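Local coordinates for folylpolyglutamate synthase/dihydrofolate synthase (Thermotoga maritima, PDB 1O5Z), which probably uses ATP and magnesium to join L-glutamate to dihydropteroate and to extend the gamma-linked glutamate tail of tetrahydrofolates, at residues Y79-Y84 with V149-L154; V70-V75 with L98-I103. All blocks are in the same frame, centred on the assembly; numbering follows the deposited sequence.

Contact 1: Y79-Y84 with V149-L154; sequences YRVGSY and VDIAVL
Asp-150 reaches across to the main chain of Arg-80: chi1 of -64° keeps its CG beside its own backbone N, turning the carboxylate back so that OD2 takes the Arg-80 N-H, 2.8 Å from Arg-80 N. The bond is nearly straight (171° at the hydrogen), although the donor stands above the carboxylate plane. That same OD2 sits at the edge of the Tyr-79 ring, whose plane is turned 80° from the carboxylate. Arg-80 O accepts from Asp-150 N at 2.7 Å and also from Ile-151 N, so Arg-80 is gripped at both its N and its O by residues 150-151; its guanidinium leads away, NH1 to Lys-147 O. Beyond, strands 81-84 and 151-154 run nearly parallel as neighbours in the central sheet of the P-loop domain of a Mur-type ligase; Gly-82 N to Ile-151 O (2.9 Å) fixes the register, and Val-149 CG1 packs 3.8 Å from Gly-82 N. On the face turned to helix 63-77, Val-81 and Ile-151 run alongside each other in the same sense, CG2 to CG2 at 4.1 Å. On the other face, Leu-154 CD2 lies 3.7 Å from Tyr-84 CB, and the Tyr-84 ring leads away, its OH hydrogen-bonded to Thr-137 OG1.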
ATOM      1  N   TYR A  79      12.533   1.001  17.841  1.00 41.89           N
ATOM      2  CA  TYR A  79      11.194   1.335  18.356  1.00 42.87           C
ATOM      3  C   TYR A  79      10.222   0.151  18.229  1.00 43.12           C
ATOM      4  O   TYR A  79      10.272  -0.635  17.266  1.00 41.77           O
ATOM      5  CB  TYR A  79      10.574   2.558  17.619  1.00 43.96           C
ATOM      6  CG  TYR A  79      11.303   3.867  17.835  1.00 43.77           C
ATOM      7  CD1 TYR A  79      12.214   4.306  16.912  1.00 44.89           C
ATOM      8  CD2 TYR A  79      11.085   4.657  18.961  1.00 46.99           C
ATOM      9  CE1 TYR A  79      12.889   5.489  17.058  1.00 44.97           C
ATOM     10  CE2 TYR A  79      11.793   5.860  19.143  1.00 46.67           C
ATOM     11  CZ  TYR A  79      12.696   6.254  18.157  1.00 45.86           C
ATOM     12  OH  TYR A  79      13.421   7.414  18.214  1.00 46.96           O
ATOM     13  N   ARG A  80       9.289   0.077  19.172  1.00 43.76           N
ATOM     14  CA  ARG A  80       8.184  -0.835  19.040  1.00 44.90           C
ATOM     15  C   ARG A  80       7.143  -0.117  18.188  1.00 45.15           C
ATOM     16  O   ARG A  80       6.531   0.875  18.646  1.00 45.55           O
ATOM     17  CB  ARG A  80       7.631  -1.216  20.401  1.00 45.03           C
ATOM     18  CG  ARG A  80       6.641  -2.351  20.374  1.00 47.10           C
ATOM     19  CD  ARG A  80       6.320  -2.928  21.750  1.00 48.60           C
ATOM     20  NE  ARG A  80       6.570  -4.361  21.651  1.00 55.17           N
ATOM     21  CZ  ARG A  80       5.694  -5.334  21.833  1.00 54.86           C
ATOM     22  NH1 ARG A  80       4.472  -5.109  22.236  1.00 56.86           N
ATOM     23  NH2 ARG A  80       6.075  -6.569  21.642  1.00 56.45           N
ATOM     24  N   VAL A  81       6.920  -0.638  16.978  1.00 43.61           N
ATOM     25  CA  VAL A  81       6.142   0.043  15.970  1.00 44.37           C
ATOM     26  C   VAL A  81       4.891  -0.733  15.584  1.00 44.59           C
ATOM     27  O   VAL A  81       4.979  -1.886  15.215  1.00 44.96           O
ATOM     28  CB  VAL A  81       7.011   0.268  14.696  1.00 44.36           C
ATOM     29  CG1 VAL A  81       6.255   0.965  13.556  1.00 44.27           C
ATOM     30  CG2 VAL A  81       8.249   1.059  15.063  1.00 46.30           C
ATOM     31  N   GLY A  82       3.726  -0.087  15.649  1.00 45.04           N
ATOM     32  CA  GLY A  82       2.534  -0.602  14.992  1.00 45.08           C
ATOM     33  C   GLY A  82       2.443   0.067  13.635  1.00 45.47           C
ATOM     34  O   GLY A  82       2.789   1.221  13.479  1.00 46.78           O
ATOM     35  N   SER A  83       2.028  -0.661  12.622  1.00 44.61           N
ATOM     36  CA  SER A  83       1.853  -0.084  11.313  1.00 44.34           C
ATOM     37  C   SER A  83       0.553  -0.622  10.725  1.00 43.44           C
ATOM     38  O   SER A  83       0.155  -1.768  10.936  1.00 42.02           O
ATOM     39  CB  SER A  83       3.076  -0.354  10.404  1.00 45.15           C
ATOM     40  OG  SER A  83       3.374  -1.736  10.301  1.00 46.40           O
ATOM     41  N   TYR A  84      -0.120   0.289  10.032  1.00 44.69           N
ATOM     42  CA  TYR A  84      -1.501   0.113   9.571  1.00 44.79           C
ATOM     43  C   TYR A  84      -1.601   0.385   8.074  1.00 43.96           C
ATOM     44  O   TYR A  84      -1.291   1.480   7.656  1.00 42.43           O
ATOM     45  CB  TYR A  84      -2.458   1.017  10.350  1.00 44.59           C
ATOM     46  CG  TYR A  84      -3.859   0.744   9.977  1.00 44.06           C
ATOM     47  CD1 TYR A  84      -4.379  -0.532  10.060  1.00 45.63           C
ATOM     48  CD2 TYR A  84      -4.670   1.741   9.481  1.00 47.17           C
ATOM     49  CE1 TYR A  84      -5.692  -0.800   9.692  1.00 44.27           C
ATOM     50  CE2 TYR A  84      -5.971   1.485   9.096  1.00 45.61           C
ATOM     51  CZ  TYR A  84      -6.480   0.222   9.207  1.00 44.79           C
ATOM     52  OH  TYR A  84      -7.779  -0.017   8.798  1.00 46.60           O
ATOM     53  N   VAL A 149       2.784  -0.226  21.916  1.00 47.53           N
ATOM     54  CA  VAL A 149       3.726   0.275  20.903  1.00 47.29           C
ATOM     55  C   VAL A 149       4.220   1.671  21.290  1.00 47.00           C
ATOM     56  O   VAL A 149       3.572   2.380  22.057  1.00 46.91           O
ATOM     57  CB  VAL A 149       3.121   0.252  19.483  1.00 47.46           C
ATOM     58  CG1 VAL A 149       2.649  -1.157  19.107  1.00 47.17           C
ATOM     59  CG2 VAL A 149       1.996   1.264  19.339  1.00 47.68           C
ATOM     60  N   ASP A 150       5.399   2.030  20.817  1.00 47.24           N
ATOM     61  CA  ASP A 150       5.952   3.375  21.047  1.00 47.54           C
ATOM     62  C   ASP A 150       5.307   4.322  20.039  1.00 47.64           C
ATOM     63  O   ASP A 150       4.972   5.453  20.348  1.00 48.19           O
ATOM     64  CB  ASP A 150       7.457   3.406  20.793  1.00 46.75           C
ATOM     65  CG  ASP A 150       8.239   2.532  21.763  1.00 47.35           C
ATOM     66  OD1 ASP A 150       7.881   2.551  22.972  1.00 47.95           O
ATOM     67  OD2 ASP A 150       9.228   1.818  21.389  1.00 45.23           O
ATOM     68  N   ILE A 151       5.180   3.827  18.823  1.00 47.89           N
ATOM     69  CA  ILE A 151       4.663   4.609  17.739  1.00 48.80           C
ATOM     70  C   ILE A 151       3.897   3.787  16.737  1.00 47.57           C
ATOM     71  O   ILE A 151       4.209   2.614  16.484  1.00 47.58           O
ATOM     72  CB  ILE A 151       5.805   5.422  17.086  1.00 50.22           C
ATOM     73  CG1 ILE A 151       5.318   6.106  15.839  1.00 53.19           C
ATOM     74  CG2 ILE A 151       7.034   4.581  16.791  1.00 51.36           C
ATOM     75  CD1 ILE A 151       6.251   7.169  15.433  1.00 57.76           C
ATOM     76  N   ALA A 152       2.852   4.402  16.197  1.00 46.84           N
ATOM     77  CA  ALA A 152       2.059   3.779  15.146  1.00 46.75           C
ATOM     78  C   ALA A 152       2.198   4.577  13.845  1.00 46.59           C
ATOM     79  O   ALA A 152       2.109   5.782  13.858  1.00 47.31           O
ATOM     80  CB  ALA A 152       0.600   3.639  15.571  1.00 46.03           C
ATOM     81  N   VAL A 153       2.458   3.894  12.733  1.00 46.77           N
ATOM     82  CA  VAL A 153       2.493   4.510  11.410  1.00 45.86           C
ATOM     83  C   VAL A 153       1.249   4.110  10.692  1.00 46.23           C
ATOM     84  O   VAL A 153       0.966   2.930  10.527  1.00 46.96           O
ATOM     85  CB  VAL A 153       3.731   4.070  10.633  1.00 45.85           C
ATOM     86  CG1 VAL A 153       3.833   4.786   9.298  1.00 46.23           C
ATOM     87  CG2 VAL A 153       4.986   4.353  11.466  1.00 47.30           C
ATOM     88  N   LEU A 154       0.481   5.109  10.257  1.00 47.66           N
ATOM     89  CA  LEU A 154      -0.846   4.895   9.718  1.00 47.81           C
ATOM     90  C   LEU A 154      -0.936   5.385   8.303  1.00 46.91           C
ATOM     91  O   LEU A 154      -0.789   6.557   8.033  1.00 46.04           O
ATOM     92  CB  LEU A 154      -1.859   5.640  10.564  1.00 48.77           C
ATOM     93  CG  LEU A 154      -1.655   5.392  12.060  1.00 51.52           C
ATOM     94  CD1 LEU A 154      -2.343   6.499  12.829  1.00 55.30           C
ATOM     95  CD2 LEU A 154      -2.221   4.063  12.386  1.00 51.35           C
TER

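Contact 2: V70-V75 with L98-I103; sequences VSNILV and LNEEYI
A chi1 of -79° sets Glu-100 CG anti to its carbonyl carbon, and a bend at chi2 (-63°) turns the carboxylate toward Ser-71 of the helix. Glu-100 occupies a type I' turn from Leu-98 to Glu-101, the two-residue hairpin connection between strands 96-98 and 101-102, and this hairpin tip rests against helix 63-77 in the P-loop domain of the Mur ligase family. Positive phi at both Asn-99 (55°) and Glu-100 is the backbone evidence for the turn, which is closed by Glu-101 N to Leu-98 O at 2.9 Å. The fit to the helix uses three side chains on one flank. CB of Ser-71 lies 3.2 Å from Glu-100 OE2, a close packing contact; the Ser-71 hydroxyl itself bonds back to Ala-67 O. The Asn-72 amide lies across the aliphatic part of the glutamate, OD1 to Glu-100 CG at 3.8 Å, its plane inclined to the carboxylate by roughly half a right angle. No direct hydrogen bond joins the two segments. The polar link to the helix is one water, which accepts from Asn-72 ND2 at 2.7 Å and donates to Glu-100 OE1 at 2.9 Å. The carboxylate is also tied to other neighbours: OE2 to Tyr-85 OH and Ser-83 OG, OE1 to Arg-97 in a salt bridge. With an alanine here the carboxylate is gone, which would probably leave Arg-97 without its mate and the water from Asn-72 without its acceptor on the hairpin. Val-75 enters one turn further along from Ser-71; Asn-99 OD1 accepts from Val-81 N, and Val-75 CG2 stands 3.5 Å from Asn-99 CA.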
ATOM      1  N   VAL A  70       8.920   4.251   6.481  1.00 44.72           N
ATOM      2  CA  VAL A  70       8.927   4.854   7.787  1.00 44.96           C
ATOM      3  C   VAL A  70       8.895   3.798   8.883  1.00 45.41           C
ATOM      4  O   VAL A  70       9.689   3.872   9.807  1.00 44.94           O
ATOM      5  CB  VAL A  70       7.800   5.901   7.922  1.00 44.89           C
ATOM      6  CG1 VAL A  70       7.682   6.366   9.309  1.00 45.33           C
ATOM      7  CG2 VAL A  70       8.122   7.099   7.063  1.00 45.63           C
ATOM      8  N   SER A  71       7.999   2.817   8.786  1.00 45.92           N
ATOM      9  CA  SER A  71       7.931   1.774   9.820  1.00 46.59           C
ATOM     10  C   SER A  71       9.200   1.029   9.866  1.00 44.93           C
ATOM     11  O   SER A  71       9.656   0.743  10.900  1.00 45.21           O
ATOM     12  CB  SER A  71       6.829   0.725   9.580  1.00 46.18           C
ATOM     13  OG  SER A  71       5.619   1.403   9.291  1.00 53.61           O
ATOM     14  N   ASN A  72       9.679   0.592   8.716  1.00 44.71           N
ATOM     15  CA  ASN A  72      10.884  -0.203   8.649  1.00 44.28           C
ATOM     16  C   ASN A  72      12.093   0.466   9.251  1.00 43.41           C
ATOM     17  O   ASN A  72      12.860  -0.187   9.954  1.00 41.56           O
ATOM     18  CB  ASN A  72      11.135  -0.684   7.222  1.00 45.00           C
ATOM     19  CG  ASN A  72      10.485  -2.026   7.003  1.00 46.32           C
ATOM     20  OD1 ASN A  72      10.830  -2.981   7.718  1.00 45.36           O
ATOM     21  ND2 ASN A  72       9.504  -2.100   6.120  1.00 43.57           N
ATOM     22  N   ILE A  73      12.214   1.771   9.056  1.00 43.05           N
ATOM     23  CA  ILE A  73      13.346   2.497   9.615  1.00 43.52           C
ATOM     24  C   ILE A  73      13.260   2.567  11.161  1.00 43.15           C
ATOM     25  O   ILE A  73      14.250   2.374  11.872  1.00 41.28           O
ATOM     26  CB  ILE A  73      13.429   3.897   9.020  1.00 43.92           C
ATOM     27  CG1 ILE A  73      13.844   3.816   7.548  1.00 45.05           C
ATOM     28  CG2 ILE A  73      14.447   4.774   9.811  1.00 44.65           C
ATOM     29  CD1 ILE A  73      13.693   5.153   6.811  1.00 44.51           C
ATOM     30  N   LEU A  74      12.053   2.848  11.659  1.00 42.88           N
ATOM     31  CA  LEU A  74      11.844   2.922  13.087  1.00 43.49           C
ATOM     32  C   LEU A  74      11.960   1.584  13.752  1.00 42.68           C
ATOM     33  O   LEU A  74      12.488   1.489  14.855  1.00 43.41           O
ATOM     34  CB  LEU A  74      10.465   3.480  13.373  1.00 44.38           C
ATOM     35  CG  LEU A  74      10.218   4.945  12.988  1.00 44.30           C
ATOM     36  CD1 LEU A  74       8.714   5.198  13.018  1.00 44.40           C
ATOM     37  CD2 LEU A  74      10.918   5.894  13.942  1.00 45.21           C
ATOM     38  N   VAL A  75      11.480   0.543  13.088  1.00 41.79           N
ATOM     39  CA  VAL A  75      11.691  -0.832  13.591  1.00 42.05           C
ATOM     40  C   VAL A  75      13.198  -1.160  13.687  1.00 41.24           C
ATOM     41  O   VAL A  75      13.621  -1.691  14.681  1.00 39.43           O
ATOM     42  CB  VAL A  75      10.944  -1.885  12.761  1.00 41.62           C
ATOM     43  CG1 VAL A  75      11.475  -3.328  13.056  1.00 41.54           C
ATOM     44  CG2 VAL A  75       9.458  -1.786  13.064  1.00 41.72           C
ATOM     45  N   LEU A  98       3.038  -5.481  13.867  1.00 43.78           N
ATOM     46  CA  LEU A  98       3.858  -5.148  15.014  1.00 44.17           C
ATOM     47  C   LEU A  98       5.291  -5.449  14.579  1.00 43.76           C
ATOM     48  O   LEU A  98       5.636  -6.591  14.241  1.00 41.22           O
ATOM     49  CB  LEU A  98       3.501  -6.013  16.213  1.00 43.73           C
ATOM     50  CG  LEU A  98       4.281  -5.827  17.512  1.00 44.52           C
ATOM     51  CD1 LEU A  98       4.146  -4.422  18.053  1.00 45.49           C
ATOM     52  CD2 LEU A  98       3.740  -6.863  18.493  1.00 45.25           C
ATOM     53  N   ASN A  99       6.076  -4.385  14.528  1.00 43.72           N
ATOM     54  CA  ASN A  99       7.446  -4.465  14.151  1.00 44.58           C
ATOM     55  C   ASN A  99       7.509  -5.135  12.800  1.00 44.75           C
ATOM     56  O   ASN A  99       8.378  -5.920  12.524  1.00 44.74           O
ATOM     57  CB  ASN A  99       8.233  -5.186  15.237  1.00 44.28           C
ATOM     58  CG  ASN A  99       8.210  -4.412  16.572  1.00 45.80           C
ATOM     59  OD1 ASN A  99       8.076  -3.204  16.555  1.00 48.38           O
ATOM     60  ND2 ASN A  99       8.404  -5.104  17.701  1.00 42.43           N
ATOM     61  N   GLU A 100       6.533  -4.791  11.972  1.00 45.48           N
ATOM     62  CA  GLU A 100       6.446  -5.240  10.591  1.00 45.32           C
ATOM     63  C   GLU A 100       6.199  -6.743  10.431  1.00 44.73           C
ATOM     64  O   GLU A 100       6.389  -7.302   9.375  1.00 44.74           O
ATOM     65  CB  GLU A 100       7.649  -4.701   9.810  1.00 45.72           C
ATOM     66  CG  GLU A 100       7.464  -3.228   9.416  1.00 44.79           C
ATOM     67  CD  GLU A 100       6.302  -3.030   8.487  1.00 44.82           C
ATOM     68  OE1 GLU A 100       6.141  -3.848   7.531  1.00 48.38           O
ATOM     69  OE2 GLU A 100       5.557  -2.060   8.670  1.00 44.23           O
ATOM     70  N   GLU A 101       5.719  -7.389  11.480  1.00 44.97           N
ATOM     71  CA  GLU A 101       5.237  -8.737  11.375  1.00 45.85           C
ATOM     72  C   GLU A 101       3.715  -8.660  11.352  1.00 44.61           C
ATOM     73  O   GLU A 101       3.155  -7.932  12.107  1.00 44.36           O
ATOM     74  CB  GLU A 101       5.715  -9.560  12.553  1.00 46.86           C
ATOM     75  CG  GLU A 101       7.152 -10.028  12.453  1.00 54.64           C
ATOM     76  CD  GLU A 101       7.401 -10.878  11.192  1.00 63.14           C
ATOM     77  OE1 GLU A 101       6.965 -12.084  11.172  1.00 68.18           O
ATOM     78  OE2 GLU A 101       8.021 -10.342  10.221  1.00 65.79           O
ATOM     79  N   TYR A 102       3.056  -9.424  10.482  1.00 44.02           N
ATOM     80  CA  TYR A 102       1.589  -9.413  10.405  1.00 43.83           C
ATOM     81  C   TYR A 102       0.977  -9.904  11.727  1.00 43.74           C
ATOM     82  O   TYR A 102       1.405 -10.870  12.324  1.00 42.69           O
ATOM     83  CB  TYR A 102       1.045 -10.300   9.285  1.00 43.35           C
ATOM     84  CG  TYR A 102       1.558 -10.051   7.883  1.00 44.68           C
ATOM     85  CD1 TYR A 102       1.303 -10.974   6.871  1.00 44.47           C
ATOM     86  CD2 TYR A 102       2.304  -8.900   7.558  1.00 43.00           C
ATOM     87  CE1 TYR A 102       1.806 -10.777   5.577  1.00 44.07           C
ATOM     88  CE2 TYR A 102       2.780  -8.691   6.278  1.00 43.36           C
ATOM     89  CZ  TYR A 102       2.535  -9.608   5.295  1.00 43.74           C
ATOM     90  OH  TYR A 102       3.039  -9.358   4.034  1.00 45.16           O
ATOM     91  N   ILE A 103      -0.078  -9.239  12.147  1.00 44.32           N
ATOM     92  CA  ILE A 103      -0.889  -9.737  13.219  1.00 44.04           C
ATOM     93  C   ILE A 103      -1.216 -11.213  12.941  1.00 44.39           C
ATOM     94  O   ILE A 103      -1.417 -11.594  11.788  1.00 44.67           O
ATOM     95  CB  ILE A 103      -2.143  -8.863  13.327  1.00 44.55           C
ATOM     96  CG1 ILE A 103      -2.964  -9.219  14.577  1.00 44.54           C
ATOM     97  CG2 ILE A 103      -3.019  -8.970  12.064  1.00 45.40           C
ATOM     98  CD1 ILE A 103      -4.077  -8.232  14.844  1.00 43.25           C
TER
HETATM   99  O   HOH W   1       8.244  -4.479   5.610  1.00 37.83           O

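In the fold
From the N terminus, the chain runs through helix 63-77, turns into strand 81-84, then passes strand 96-98 and the hairpin tip. There contact 2 closes its loop, with 22 residues between its segments. Helices 105-122 and 132-146 follow before strand 151-155 returns beside 81-84, where contact 1 closes a longer loop of 64 residues. Because 79-84 lies between the two segments of contact 2, the loops cross. Their centres are 7 Å apart and they meet directly: Val-81 O lies 2.8 Å from Asn-99 N, a probable hydrogen bond. Contact 1 thus joins neighbouring strands within the sheet, and contact 2 joins its edge hairpin to the helix packed on one face.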